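Local coordinates for protein LacI family transcription regulator (Bifidobacterium animalis subsp. lactis, PDB 4O5A) that probably regulates transcription as a LacI-family repressor, with a DNA-binding helix-turn-helix region and a periplasmic-binding-protein-like domain that would sense a small effector, at residues Val273-Pro276 with Glu277-Ile281; Val291-His294 with Pro295-Ala299; Met89-Ile92 with Ser93-Ser97; Leu300-Ile304 with Leu305-Arg309. All blocks are in the same frame, centred on the assembly; numbering follows the deposited sequence. Where two conformers were deposited one is given.

Contact 1 (Val273-Pro276 with Glu277-Ile281); sequences VRVP and EDLSI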
ATOM      1  N   VAL A 273     -19.174  -1.989  22.539  1.00 25.01           N
ATOM      2  CA  VAL A 273     -19.985  -2.707  21.569  1.00 24.73           C
ATOM      3  C   VAL A 273     -19.154  -3.859  21.013  1.00 25.26           C
ATOM      4  O   VAL A 273     -18.201  -3.642  20.268  1.00 25.56           O
ATOM      5  CB  VAL A 273     -20.421  -1.761  20.450  1.00 21.28           C
ATOM      6  CG1 VAL A 273     -21.172  -2.511  19.355  1.00 26.80           C
ATOM      7  CG2 VAL A 273     -21.282  -0.641  21.037  1.00 22.65           C
ATOM      8  N   ARG A 274     -19.511  -5.083  21.393  1.00 23.33           N
ATOM      9  CA  ARG A 274     -18.747  -6.275  21.008  0.93 21.71           C
ATOM     10  C   ARG A 274     -18.842  -6.595  19.523  1.00 21.43           C
ATOM     11  O   ARG A 274     -19.926  -6.578  18.943  1.00 24.06           O
ATOM     12  CB  ARG A 274     -19.227  -7.491  21.806  0.93 25.01           C
ATOM     13  CG  ARG A 274     -18.990  -7.367  23.308  0.93 30.18           C
ATOM     14  CD  ARG A 274     -19.641  -8.524  24.030  0.93 31.19           C
ATOM     15  NE  ARG A 274     -21.093  -8.515  23.846  0.93 35.63           N
ATOM     16  CZ  ARG A 274     -21.893  -9.537  24.134  0.93 43.32           C
ATOM     17  NH1 ARG A 274     -21.387 -10.667  24.609  0.93 44.57           N
ATOM     18  NH2 ARG A 274     -23.202  -9.433  23.937  0.93 44.18           N
ATOM     19  N   VAL A 275     -17.696  -6.895  18.911  1.00 20.11           N
ATOM     20  CA  VAL A 275     -17.658  -7.395  17.535  1.00 18.63           C
ATOM     21  C   VAL A 275     -17.221  -8.859  17.625  1.00 22.90           C
ATOM     22  O   VAL A 275     -16.137  -9.141  18.122  1.00 20.81           O
ATOM     23  CB  VAL A 275     -16.656  -6.593  16.684  1.00 21.09           C
ATOM     24  CG1 VAL A 275     -16.517  -7.200  15.276  1.00 18.37           C
ATOM     25  CG2 VAL A 275     -17.094  -5.131  16.591  1.00 22.26           C
ATOM     26  N   PRO A 276     -18.049  -9.798  17.139  1.00 24.46           N
ATOM     27  CA  PRO A 276     -19.264  -9.557  16.358  1.00 18.12           C
ATOM     28  C   PRO A 276     -20.561  -9.696  17.165  1.00 21.25           C
ATOM     29  O   PRO A 276     -21.633  -9.597  16.564  1.00 26.52           O
ATOM     30  CB  PRO A 276     -19.213 -10.690  15.341  1.00 20.91           C
ATOM     31  CG  PRO A 276     -18.696 -11.844  16.181  1.00 23.87           C
ATOM     32  CD  PRO A 276     -17.703 -11.234  17.158  1.00 25.10           C
ATOM     33  N   GLU A 277     -20.481  -9.939  18.471  1.00 20.67           N
ATOM     34  CA  GLU A 277     -21.701 -10.235  19.250  1.00 22.80           C
ATOM     35  C   GLU A 277     -22.780  -9.146  19.190  1.00 27.78           C
ATOM     36  O   GLU A 277     -23.982  -9.449  19.148  1.00 26.61           O
ATOM     37  CB  GLU A 277     -21.361 -10.561  20.708  1.00 33.81           C
ATOM     38  CG  GLU A 277     -20.596 -11.861  20.884  1.00 33.53           C
ATOM     39  CD  GLU A 277     -19.093 -11.689  20.775  1.00 40.04           C
ATOM     40  OE1 GLU A 277     -18.630 -10.635  20.267  1.00 32.50           O
ATOM     41  OE2 GLU A 277     -18.370 -12.616  21.205  1.00 47.65           O
ATOM     42  N   ASP A 278     -22.354  -7.887  19.202  1.00 22.48           N
ATOM     43  CA  ASP A 278     -23.287  -6.763  19.180  1.00 29.48           C
ATOM     44  C   ASP A 278     -23.297  -6.084  17.813  1.00 25.94           C
ATOM     45  O   ASP A 278     -24.281  -5.453  17.444  1.00 25.82           O
ATOM     46  CB  ASP A 278     -22.927  -5.728  20.263  1.00 31.89           C
ATOM     47  CG  ASP A 278     -23.028  -6.282  21.680  1.00 37.97           C
ATOM     48  OD1 ASP A 278     -23.951  -7.078  21.952  1.00 34.55           O
ATOM     49  OD2 ASP A 278     -22.188  -5.900  22.535  1.00 30.09           O
ATOM     50  N   LEU A 279     -22.198  -6.220  17.070  1.00 20.22           N
ATOM     51  CA  LEU A 279     -22.003  -5.518  15.803  1.00 16.27           C
ATOM     52  C   LEU A 279     -21.156  -6.340  14.834  1.00 20.67           C
ATOM     53  O   LEU A 279     -20.030  -6.713  15.164  1.00 19.06           O
ATOM     54  CB  LEU A 279     -21.311  -4.160  16.043  1.00 18.48           C
ATOM     55  CG  LEU A 279     -20.874  -3.400  14.784  1.00 20.49           C
ATOM     56  CD1 LEU A 279     -22.077  -2.831  14.039  1.00 19.45           C
ATOM     57  CD2 LEU A 279     -19.888  -2.277  15.143  1.00 21.06           C
ATOM     58  N   SER A 280     -21.691  -6.629  13.649  1.00 18.52           N
ATOM     59  CA  SER A 280     -20.901  -7.265  12.597  1.00 16.89           C
ATOM     60  C   SER A 280     -20.266  -6.206  11.712  1.00 17.43           C
ATOM     61  O   SER A 280     -20.864  -5.155  11.475  1.00 18.00           O
ATOM     62  CB  SER A 280     -21.776  -8.188  11.732  1.00 15.83           C
ATOM     63  OG  SER A 280     -22.076  -9.393  12.411  1.00 19.60           O
ATOM     64  N   ILE A 281     -19.062  -6.494  11.215  1.00 15.36           N
ATOM     65  CA  ILE A 281     -18.315  -5.562  10.368  1.00 16.22           C
ATOM     66  C   ILE A 281     -17.788  -6.272   9.127  1.00 15.57           C
ATOM     67  O   ILE A 281     -17.268  -7.383   9.213  1.00 16.53           O
ATOM     68  CB  ILE A 281     -17.128  -4.925  11.139  1.00 13.77           C
ATOM     69  CG1 ILE A 281     -17.661  -3.969  12.209  1.00 16.74           C
ATOM     70  CG2 ILE A 281     -16.204  -4.155  10.196  1.00 17.16           C
ATOM     71  CD1 ILE A 281     -16.575  -3.400  13.102  1.00 19.93           C
TER
HETATM   72  O   HOH W   1     -23.542  -9.480  14.753  1.00 22.27           O
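R274 and D278 close a tight turn by pairing both side chain and backbone. In the conformer described, the guanidinium takes the carboxylate side-on with two nitrogens. The bond from R274 NE to D278 OD2 is 3.1 Å long and nearly straight, 173° at the hydrogen. OD2 lies in the guanidinium plane but is itself met from above the carboxylate plane. NH2 takes the other oxygen, at 3.2 Å from R274 NH2 to D278 OD1, on the syn side but tilted out of the carboxylate plane. The two planes are 56° apart. The backbone N of R274 also binds OD2 of D278 (3.0 Å), from the same face as NE. The bend at chi3 of R274 (-63°) folds the guanidinium back toward the carboxylate. E277 CB lies over the centre of one guanidinium face. Replacing D278 with alanine removes the carboxylate; the arginine would probably be freer to swing, and R274 N would lose this acceptor.

The R274 carbonyl bridges the turn. D278 N binds R274 O at 2.8 Å. L279 N binds R274 O at 3.0 Å. The peptide bond from V275 to P276 is cis, and the chain bends here by about a right angle. P276 CA makes a CA-H...O contact with L279 O at 3.2 Å. A water links P276 O to S280 OG, which also bonds A341 N.

V273 CG1 packs on L279 CB. V275 CG2 meets CD1 of I281 at 3.9 Å. The turn joins helix 258-271 to strand 280-284. V273, V275 and L279 all rest on A268 of that helix, and L279 reaches I253 of strand 252-255.

Contact 2 (Val291-His294 with Pro295-Ala299); sequences VAAH and PPITA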
ATOM      1  N   VAL A 291      -6.643  -9.430   8.448  1.00 17.86           N
ATOM      2  CA  VAL A 291      -6.231 -10.685   9.062  1.00 15.70           C
ATOM      3  C   VAL A 291      -5.679 -10.421  10.460  1.00 17.58           C
ATOM      4  O   VAL A 291      -5.783 -11.258  11.358  1.00 21.36           O
ATOM      5  CB  VAL A 291      -5.183 -11.377   8.183  1.00 19.30           C
ATOM      6  CG1 VAL A 291      -4.584 -12.593   8.866  1.00 24.01           C
ATOM      7  CG2 VAL A 291      -5.837 -11.790   6.844  1.00 22.41           C
ATOM      8  N   ALA A 292      -5.098  -9.239  10.637  1.00 17.22           N
ATOM      9  CA  ALA A 292      -4.380  -8.890  11.860  1.00 15.78           C
ATOM     10  C   ALA A 292      -5.259  -8.238  12.910  1.00 15.07           C
ATOM     11  O   ALA A 292      -4.801  -7.995  14.024  1.00 20.28           O
ATOM     12  CB  ALA A 292      -3.195  -7.945  11.546  1.00 16.18           C
ATOM     13  N   ALA A 293      -6.500  -7.933  12.546  1.00 15.31           N
ATOM     14  CA  ALA A 293      -7.404  -7.154  13.409  1.00 19.73           C
ATOM     15  C   ALA A 293      -7.953  -7.970  14.583  1.00 17.51           C
ATOM     16  O   ALA A 293      -7.730  -9.179  14.674  1.00 19.54           O
ATOM     17  CB  ALA A 293      -8.562  -6.601  12.588  1.00 18.50           C
ATOM     18  N   HIS A 294      -8.695  -7.299  15.463  1.00 16.66           N
ATOM     19  CA  HIS A 294      -9.208  -7.923  16.696  1.00 16.91           C
ATOM     20  C   HIS A 294     -10.713  -7.713  16.862  1.00 15.45           C
ATOM     21  O   HIS A 294     -11.137  -6.721  17.449  1.00 19.94           O
ATOM     22  CB  HIS A 294      -8.474  -7.324  17.905  1.00 18.08           C
ATOM     23  CG  HIS A 294      -8.909  -7.895  19.212  1.00 22.55           C
ATOM     24  ND1 HIS A 294      -8.943  -9.251  19.458  1.00 24.51           N
ATOM     25  CD2 HIS A 294      -9.311  -7.298  20.364  1.00 32.83           C
ATOM     26  CE1 HIS A 294      -9.359  -9.465  20.694  1.00 32.63           C
ATOM     27  NE2 HIS A 294      -9.586  -8.290  21.265  1.00 31.79           N
ATOM     28  N   PRO A 295     -11.540  -8.639  16.358  1.00 16.13           N
ATOM     29  CA  PRO A 295     -11.212  -9.892  15.671  1.00 15.87           C
ATOM     30  C   PRO A 295     -10.930  -9.666  14.186  1.00 15.17           C
ATOM     31  O   PRO A 295     -11.200  -8.579  13.650  1.00 17.45           O
ATOM     32  CB  PRO A 295     -12.497 -10.703  15.840  1.00 21.04           C
ATOM     33  CG  PRO A 295     -13.579  -9.657  15.803  1.00 21.06           C
ATOM     34  CD  PRO A 295     -12.995  -8.516  16.590  1.00 19.41           C
ATOM     35  N   PRO A 296     -10.379 -10.682  13.523  1.00 14.80           N
ATOM     36  CA  PRO A 296     -10.152 -10.552  12.077  1.00 18.17           C
ATOM     37  C   PRO A 296     -11.442 -10.209  11.317  1.00 17.27           C
ATOM     38  O   PRO A 296     -12.541 -10.679  11.642  1.00 18.11           O
ATOM     39  CB  PRO A 296      -9.625 -11.930  11.686  1.00 18.63           C
ATOM     40  CG  PRO A 296      -8.950 -12.426  12.939  1.00 19.34           C
ATOM     41  CD  PRO A 296      -9.848 -11.944  14.059  1.00 16.15           C
ATOM     42  N   ILE A 297     -11.288  -9.371  10.296  1.00 18.10           N
ATOM     43  CA  ILE A 297     -12.419  -8.717   9.650  1.00 14.79           C
ATOM     44  C   ILE A 297     -12.806  -9.390   8.323  1.00 16.03           C
ATOM     45  O   ILE A 297     -11.977  -9.548   7.413  1.00 17.34           O
ATOM     46  CB  ILE A 297     -12.114  -7.217   9.432  1.00 17.60           C
ATOM     47  CG1 ILE A 297     -11.874  -6.513  10.789  1.00 16.04           C
ATOM     48  CG2 ILE A 297     -13.253  -6.530   8.677  1.00 18.05           C
ATOM     49  CD1 ILE A 297     -11.481  -5.038  10.659  1.00 16.32           C
ATOM     50  N   THR A 298     -14.080  -9.767   8.239  1.00 14.29           N
ATOM     51  CA  THR A 298     -14.679 -10.350   7.038  1.00 14.03           C
ATOM     52  C   THR A 298     -14.563  -9.346   5.892  1.00 15.73           C
ATOM     53  O   THR A 298     -14.840  -8.156   6.070  1.00 16.06           O
ATOM     54  CB  THR A 298     -16.148 -10.648   7.304  1.00 15.42           C
ATOM     55  OG1 THR A 298     -16.238 -11.745   8.221  1.00 18.93           O
ATOM     56  CG2 THR A 298     -16.872 -10.996   6.012  1.00 18.93           C
ATOM     57  N   ALA A 299     -14.138  -9.801   4.712  1.00 17.29           N
ATOM     58  CA  ALA A 299     -13.813  -8.859   3.645  1.00 14.32           C
ATOM     59  C   ALA A 299     -14.287  -9.350   2.285  1.00 15.92           C
ATOM     60  O   ALA A 299     -14.224 -10.534   1.999  1.00 18.71           O
ATOM     61  CB  ALA A 299     -12.329  -8.644   3.577  1.00 16.09           C
TER
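A293 and I297 make the apolar contact of this turn. The methyl CB of A293 meets the near branch of I297, with A293 CB 3.8 Å from I297 CG1. CD1 of I297 touches the same methyl. CG1 is turned beside the backbone N of I297 (chi1 -61°), which carries the branch to A293. Both residues also lie on E265 of helix 258-271.

The proline contacts are with carbonyl groups. Two ring carbons of P296 touch carbonyl oxygens: P296 CD is 3.5 Å from A293 O, and P296 CG is 3.7 Å from V291 O. The peptide bond from H294 to P295 is cis. It folds the chain sharply, with the CA atoms of H294 and P295 only 3.0 Å apart. This is the turn of a beta-alpha-beta unit: strand 280-284, helix 288-292, strand 298-301. A glycine in place of P295 would probably lose the cis preference, letting the turn open and drawing I297 away from the A293 methyl.

No hydrogen bond crosses between 291-294 and 295-299. Polar links lead elsewhere. H294 N bonds E265 OE1, and T298 OG1 bonds R337 N and T340 OG1. Packing against the second subunit is direct. A292 O accepts from S266 OG of that subunit, and H294 packs on the same serine.

Contact 3 (Met89-Ile92 with Ser93-Ser97); sequences MRLI and SGLGS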
HETATM    1  N   MSE A  89      -0.573  -0.803  -5.958  1.00 21.26           N
HETATM    2  CA  MSE A  89       0.661  -1.601  -5.984  1.00 29.36           C
HETATM    3  C   MSE A  89       0.373  -3.010  -6.487  1.00 22.82           C
HETATM    4  O   MSE A  89       1.121  -3.557  -7.283  1.00 22.03           O
HETATM    5  CB  MSE A  89       1.348  -1.659  -4.613  1.00 31.43           C
HETATM    6  CG  MSE A  89       2.425  -0.616  -4.394  1.00 42.46           C
HETATM    7 SE   MSE A  89       3.469  -0.118  -5.967  0.64 75.43          SE
HETATM    8  CE  MSE A  89       4.675  -1.658  -5.985  1.00 70.42           C
ATOM      9  N   ARG A  90      -0.730  -3.591  -6.039  1.00 21.66           N
ATOM     10  CA  ARG A  90      -1.072  -4.938  -6.488  1.00 21.99           C
ATOM     11  C   ARG A  90      -1.413  -4.946  -7.957  1.00 21.36           C
ATOM     12  O   ARG A  90      -1.065  -5.885  -8.673  1.00 23.44           O
ATOM     13  CB  ARG A  90      -2.249  -5.498  -5.701  1.00 25.87           C
ATOM     14  CG  ARG A  90      -1.924  -5.937  -4.304  1.00 30.25           C
ATOM     15  CD  ARG A  90      -3.192  -6.371  -3.603  1.00 38.14           C
ATOM     16  NE  ARG A  90      -3.156  -5.994  -2.201  1.00 39.35           N
ATOM     17  CZ  ARG A  90      -4.216  -5.945  -1.400  1.00 43.59           C
ATOM     18  NH1 ARG A  90      -5.423  -6.247  -1.855  1.00 45.07           N
ATOM     19  NH2 ARG A  90      -4.061  -5.588  -0.138  1.00 47.18           N
ATOM     20  N   LEU A  91      -2.110  -3.910  -8.416  1.00 20.23           N
ATOM     21  CA  LEU A  91      -2.429  -3.805  -9.838  1.00 20.35           C
ATOM     22  C   LEU A  91      -1.158  -3.745 -10.667  1.00 24.53           C
ATOM     23  O   LEU A  91      -1.042  -4.407 -11.708  1.00 22.99           O
ATOM     24  CB  LEU A  91      -3.279  -2.560 -10.108  1.00 22.87           C
ATOM     25  CG  LEU A  91      -3.952  -2.574 -11.480  1.00 28.93           C
ATOM     26  CD1 LEU A  91      -5.082  -3.603 -11.483  1.00 24.35           C
ATOM     27  CD2 LEU A  91      -4.467  -1.192 -11.856  1.00 29.40           C
ATOM     28  N   ILE A  92      -0.203  -2.943 -10.213  1.00 21.74           N
ATOM     29  CA  ILE A  92       1.045  -2.786 -10.948  1.00 21.36           C
ATOM     30  C   ILE A  92       1.848  -4.094 -10.991  1.00 21.89           C
ATOM     31  O   ILE A  92       2.473  -4.402 -12.017  1.00 23.12           O
ATOM     32  CB  ILE A  92       1.877  -1.605 -10.389  1.00 23.74           C
ATOM     33  CG1 ILE A  92       1.201  -0.290 -10.784  1.00 25.88           C
ATOM     34  CG2 ILE A  92       3.298  -1.622 -10.924  1.00 26.31           C
ATOM     35  CD1 ILE A  92       1.868   0.933 -10.202  1.00 25.30           C
ATOM     36  N   SER A  93       1.843  -4.851  -9.897  1.00 20.15           N
ATOM     37  CA  SER A  93       2.454  -6.187  -9.888  1.00 25.57           C
ATOM     38  C   SER A  93       1.813  -7.131 -10.917  1.00 22.95           C
ATOM     39  O   SER A  93       2.516  -7.846 -11.633  1.00 24.52           O
ATOM     40  CB  SER A  93       2.379  -6.826  -8.503  1.00 30.51           C
ATOM     41  OG  SER A  93       3.294  -6.211  -7.624  1.00 35.06           O
ATOM     42  N   GLY A  94       0.486  -7.145 -10.972  1.00 21.43           N
ATOM     43  CA  GLY A  94      -0.218  -7.959 -11.948  1.00 20.01           C
ATOM     44  C   GLY A  94       0.070  -7.504 -13.369  1.00 22.00           C
ATOM     45  O   GLY A  94       0.334  -8.332 -14.258  1.00 23.07           O
ATOM     46  N   LEU A  95       0.003  -6.197 -13.610  1.00 19.36           N
ATOM     47  CA  LEU A  95       0.328  -5.668 -14.934  1.00 17.80           C
ATOM     48  C   LEU A  95       1.721  -6.125 -15.350  1.00 22.83           C
ATOM     49  O   LEU A  95       1.904  -6.673 -16.438  1.00 19.38           O
ATOM     50  CB  LEU A  95       0.301  -4.129 -14.938  1.00 22.43           C
ATOM     51  CG  LEU A  95      -1.046  -3.406 -14.983  1.00 24.47           C
ATOM     52  CD1 LEU A  95      -0.875  -1.971 -14.487  1.00 26.80           C
ATOM     53  CD2 LEU A  95      -1.621  -3.395 -16.399  1.00 19.66           C
ATOM     54  N   GLY A  96       2.695  -5.915 -14.472  1.00 23.46           N
ATOM     55  CA  GLY A  96       4.065  -6.299 -14.753  1.00 21.00           C
ATOM     56  C   GLY A  96       4.251  -7.775 -15.047  1.00 25.43           C
ATOM     57  O   GLY A  96       5.095  -8.131 -15.868  1.00 26.04           O
ATOM     58  N   SER A  97       3.459  -8.640 -14.411  1.00 22.04           N
ATOM     59  CA  SER A  97       3.617 -10.077 -14.613  1.00 23.17           C
ATOM     60  C   SER A  97       3.308 -10.433 -16.055  1.00 28.59           C
ATOM     61  O   SER A  97       3.852 -11.395 -16.590  1.00 31.06           O
ATOM     62  CB  SER A  97       2.761 -10.901 -13.638  1.00 22.43           C
ATOM     63  OG  SER A  97       1.397 -10.980 -14.019  1.00 29.05           O
TER
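M89 O and S93 N form the first of four i to i+4 backbone bonds between 89-92 and 93-97, with S93 N 3.0 Å from M89 O. G94 N follows to R90 O. L95 N to L91 O is the shortest at 2.8 Å and nearly straight (170°), and its donor lies close to the line of the carbonyl. G96 N then binds I92 O at 2.9 Å. M89 is a selenomethionine in this crystal.

Two serines add side-chain bonds to the ladder. S93 OG reaches back to M89 O in a weak bond of 3.4 Å. OG stands beside the backbone N of S93 (chi1 -73°), which turns it toward the preceding turn of helix. The M89 carbonyl therefore takes a strong backbone donor and a weak hydroxyl one. S97 OG gives a bond of 2.9 Å to G94 O and is also bonded to R309 NH1.

All of this lies within helix 88-99, which follows strand 70-76. That strand runs parallel to 105-111 and 132-135 in the sheet of the N-terminal part. The helix packs against helix 304-320 and the second subunit. The R90 guanidinium is held by D286 O, and its chain lies on I304.

Apolar contact within the helix is slight. L91 CG meets L95 CD1 at 4.3 Å, one helix turn along. L95 also lays CG on the oxygen of L91, 3.4 Å away. G94 and G96 bring only backbone here. M89 of the second subunit packs on M89, M110 of that subunit on I92, and its D78 on S93.

Contact 4 (Leu300-Ile304 with Leu305-Arg309); sequences LSRNI and LESGR. With SO4 (sulfate ion), chain E.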
ATOM      1  N   LEU A 300     -14.711  -8.404   1.458  1.00 16.36           N
ATOM      2  CA  LEU A 300     -15.001  -8.678   0.054  1.00 18.09           C
ATOM      3  C   LEU A 300     -13.669  -8.470  -0.644  1.00 17.88           C
ATOM      4  O   LEU A 300     -13.141  -7.353  -0.683  1.00 21.68           O
ATOM      5  CB  LEU A 300     -16.068  -7.698  -0.440  1.00 21.40           C
ATOM      6  CG  LEU A 300     -16.785  -7.989  -1.758  1.00 23.90           C
ATOM      7  CD1 LEU A 300     -15.816  -7.896  -2.917  1.00 25.85           C
ATOM      8  CD2 LEU A 300     -17.464  -9.360  -1.714  1.00 22.74           C
ATOM      9  N   SER A 301     -13.094  -9.556  -1.150  1.00 18.83           N
ATOM     10  CA  SER A 301     -11.744  -9.519  -1.686  1.00 18.65           C
ATOM     11  C   SER A 301     -11.797  -9.515  -3.208  1.00 24.52           C
ATOM     12  O   SER A 301     -12.399 -10.398  -3.798  1.00 24.22           O
ATOM     13  CB  SER A 301     -10.975 -10.757  -1.215  1.00 25.19           C
ATOM     14  OG  SER A 301      -9.688 -10.820  -1.817  1.00 26.79           O
ATOM     15  N   ARG A 302     -11.180  -8.515  -3.830  1.00 22.97           N
ATOM     16  CA  ARG A 302     -11.059  -8.483  -5.292  1.00 30.55           C
ATOM     17  C   ARG A 302      -9.722  -9.090  -5.672  1.00 25.83           C
ATOM     18  O   ARG A 302      -8.728  -8.924  -4.961  1.00 24.29           O
ATOM     19  CB  ARG A 302     -11.141  -7.049  -5.828  1.00 33.11           C
ATOM     20  CG  ARG A 302     -12.545  -6.585  -6.192  1.00 51.56           C
ATOM     21  CD  ARG A 302     -12.559  -5.136  -6.705  1.00 59.85           C
ATOM     22  NE  ARG A 302     -11.779  -4.949  -7.930  1.00 63.70           N
ATOM     23  CZ  ARG A 302     -10.764  -4.097  -8.047  1.00 67.60           C
ATOM     24  NH1 ARG A 302     -10.410  -3.347  -7.012  1.00 70.42           N
ATOM     25  NH2 ARG A 302     -10.107  -3.993  -9.196  1.00 65.88           N
ATOM     26  N   ASN A 303      -9.692  -9.801  -6.788  1.00 29.54           N
ATOM     27  CA  ASN A 303      -8.457 -10.408  -7.239  1.00 30.88           C
ATOM     28  C   ASN A 303      -7.692  -9.383  -8.071  1.00 27.81           C
ATOM     29  O   ASN A 303      -7.710  -9.434  -9.302  1.00 24.98           O
ATOM     30  CB  ASN A 303      -8.750 -11.664  -8.060  1.00 31.52           C
ATOM     31  CG  ASN A 303      -7.504 -12.475  -8.360  1.00 34.80           C
ATOM     32  OD1 ASN A 303      -6.372 -11.995  -8.208  1.00 30.77           O
ATOM     33  ND2 ASN A 303      -7.706 -13.710  -8.811  1.00 40.59           N
ATOM     34  N   ILE A 304      -7.038  -8.447  -7.385  1.00 25.02           N
ATOM     35  CA  ILE A 304      -6.374  -7.329  -8.046  1.00 25.18           C
ATOM     36  C   ILE A 304      -5.167  -7.757  -8.867  1.00 26.58           C
ATOM     37  O   ILE A 304      -4.910  -7.196  -9.931  1.00 23.46           O
ATOM     38  CB  ILE A 304      -5.916  -6.292  -7.024  1.00 24.30           C
ATOM     39  CG1 ILE A 304      -7.106  -5.857  -6.168  1.00 32.12           C
ATOM     40  CG2 ILE A 304      -5.307  -5.086  -7.736  1.00 22.42           C
ATOM     41  CD1 ILE A 304      -6.694  -5.167  -4.868  1.00 36.12           C
ATOM     42  N   LEU A 305      -4.410  -8.728  -8.361  1.00 20.92           N
ATOM     43  CA  LEU A 305      -3.271  -9.260  -9.111  0.78 24.53           C
ATOM     44  C   LEU A 305      -3.712  -9.759 -10.478  1.00 28.51           C
ATOM     45  O   LEU A 305      -3.183  -9.319 -11.504  1.00 27.22           O
ATOM     46  CB  LEU A 305      -2.588 -10.395  -8.349  0.78 30.13           C
ATOM     47  CG  LEU A 305      -1.571 -10.039  -7.269  0.78 33.08           C
ATOM     48  CD1 LEU A 305      -1.146 -11.304  -6.534  0.78 35.95           C
ATOM     49  CD2 LEU A 305      -0.368  -9.367  -7.916  0.78 33.12           C
ATOM     50  N   GLU A 306      -4.690 -10.660 -10.501  1.00 24.42           N
ATOM     51  CA  GLU A 306      -5.183 -11.205 -11.759  1.00 24.53           C
ATOM     52  C   GLU A 306      -5.860 -10.132 -12.616  1.00 20.75           C
ATOM     53  O   GLU A 306      -5.836 -10.214 -13.845  1.00 23.19           O
ATOM     54  CB  GLU A 306      -6.124 -12.384 -11.494  1.00 28.61           C
ATOM     55  CG  GLU A 306      -6.556 -13.133 -12.737  1.00 44.84           C
ATOM     56  CD  GLU A 306      -5.386 -13.568 -13.605  1.00 54.86           C
ATOM     57  OE1 GLU A 306      -4.356 -14.020 -13.049  1.00 46.67           O
ATOM     58  OE2 GLU A 306      -5.504 -13.460 -14.848  1.00 52.42           O
ATOM     59  N   SER A 307      -6.461  -9.128 -11.978  1.00 21.00           N
ATOM     60  CA  SER A 307      -7.078  -8.032 -12.733  1.00 24.12           C
ATOM     61  C   SER A 307      -6.003  -7.282 -13.508  1.00 22.70           C
ATOM     62  O   SER A 307      -6.169  -6.942 -14.689  1.00 21.45           O
ATOM     63  CB  SER A 307      -7.805  -7.063 -11.799  1.00 25.99           C
ATOM     64  OG  SER A 307      -9.067  -7.590 -11.429  1.00 30.85           O
ATOM     65  N   GLY A 308      -4.891  -7.044 -12.833  1.00 20.36           N
ATOM     66  CA  GLY A 308      -3.777  -6.337 -13.434  1.00 21.48           C
ATOM     67  C   GLY A 308      -3.232  -7.131 -14.589  1.00 24.03           C
ATOM     68  O   GLY A 308      -2.923  -6.578 -15.635  1.00 20.42           O
ATOM     69  N   ARG A 309      -3.104  -8.438 -14.395  1.00 17.98           N
ATOM     70  CA  ARG A 309      -2.561  -9.304 -15.426  1.00 21.64           C
ATOM     71  C   ARG A 309      -3.477  -9.309 -16.648  1.00 20.32           C
ATOM     72  O   ARG A 309      -3.019  -9.192 -17.781  1.00 23.79           O
ATOM     73  CB  ARG A 309      -2.379 -10.710 -14.859  1.00 20.52           C
ATOM     74  CG  ARG A 309      -1.713 -11.666 -15.790  1.00 29.51           C
ATOM     75  CD  ARG A 309      -1.343 -12.950 -15.057  1.00 31.35           C
ATOM     76  NE  ARG A 309      -0.957 -13.963 -16.019  1.00 34.38           N
ATOM     77  CZ  ARG A 309       0.218 -13.999 -16.634  1.00 34.68           C
ATOM     78  NH1 ARG A 309       1.134 -13.074 -16.382  1.00 34.61           N
ATOM     79  NH2 ARG A 309       0.468 -14.958 -17.506  1.00 33.42           N
TER
HETATM   80  S   SO4 E 404      -3.049 -16.583 -17.766  0.68 64.24           S
HETATM   81  O1  SO4 E 404      -3.990 -17.651 -17.456  0.68 69.79           O
HETATM   82  O2  SO4 E 404      -3.201 -16.186 -19.163  0.68 63.66           O
HETATM   83  O3  SO4 E 404      -3.287 -15.452 -16.874  0.68 63.45           O
HETATM   84  O4  SO4 E 404      -1.694 -17.076 -17.561  0.68 69.89           O
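N303 and E306 meet where the chain turns from strand 298-301 into helix 304-320, N303 taking the centre of an inverse gamma turn. N303 is the N-cap of that helix. Its OD1 accepts from E306 N at 3.1 Å (162° at the hydrogen), with the donor above the plane of the amide. CG of N303 is anti to its own N (chi1 -170°), which folds the amide over the first turn. The amide also lies against E306 CB, 3.3 Å from N303 OD1.

N303 O accepts from two donors of S307. S307 N binds N303 O at 3.0 Å, and S307 OG binds the same oxygen at 3.1 Å, from well above the carbonyl plane. G308 N then closes the first turn onto I304 O.

I304 CG1 lies over one face of the R302 guanidinium, offset toward the rim. R302 NE is held in a salt bridge by E329. I304 packs on R90 and L91 of helix 88-99.

R309, extended from CG to NE, is held by E101 and S97. It also reaches a sulfate, probably from the crystallisation liquor and bonded to Q313 as well. It grips two sulfate oxygens edge-on: R309 NE to O3 at 2.9 Å and R309 NH2 to O4 at 3.0 Å.

Overall arrangement
Contacts 1, 2 and 4 follow one another along the chain and share one sheet, since strands 280-284 and 298-301 are neighbours in it. Contact 1 lies farthest from the chain centre and has the most exposed residues and the only salt bridge between paired segments. Contact 2, about 12 Å away between centres, touches it and is apolar, with a cis proline like contact 1. Contact 4 leaves strand 298-301 and enters helix 304-320. Contact 3 is the most buried and is built of regular helix bonds. Its centre is about 9 Å from contact 4, where helices 88-99 and 304-320 pack together. Contacts 2 and 3 meet the second subunit most; contact 4 touches it through L305.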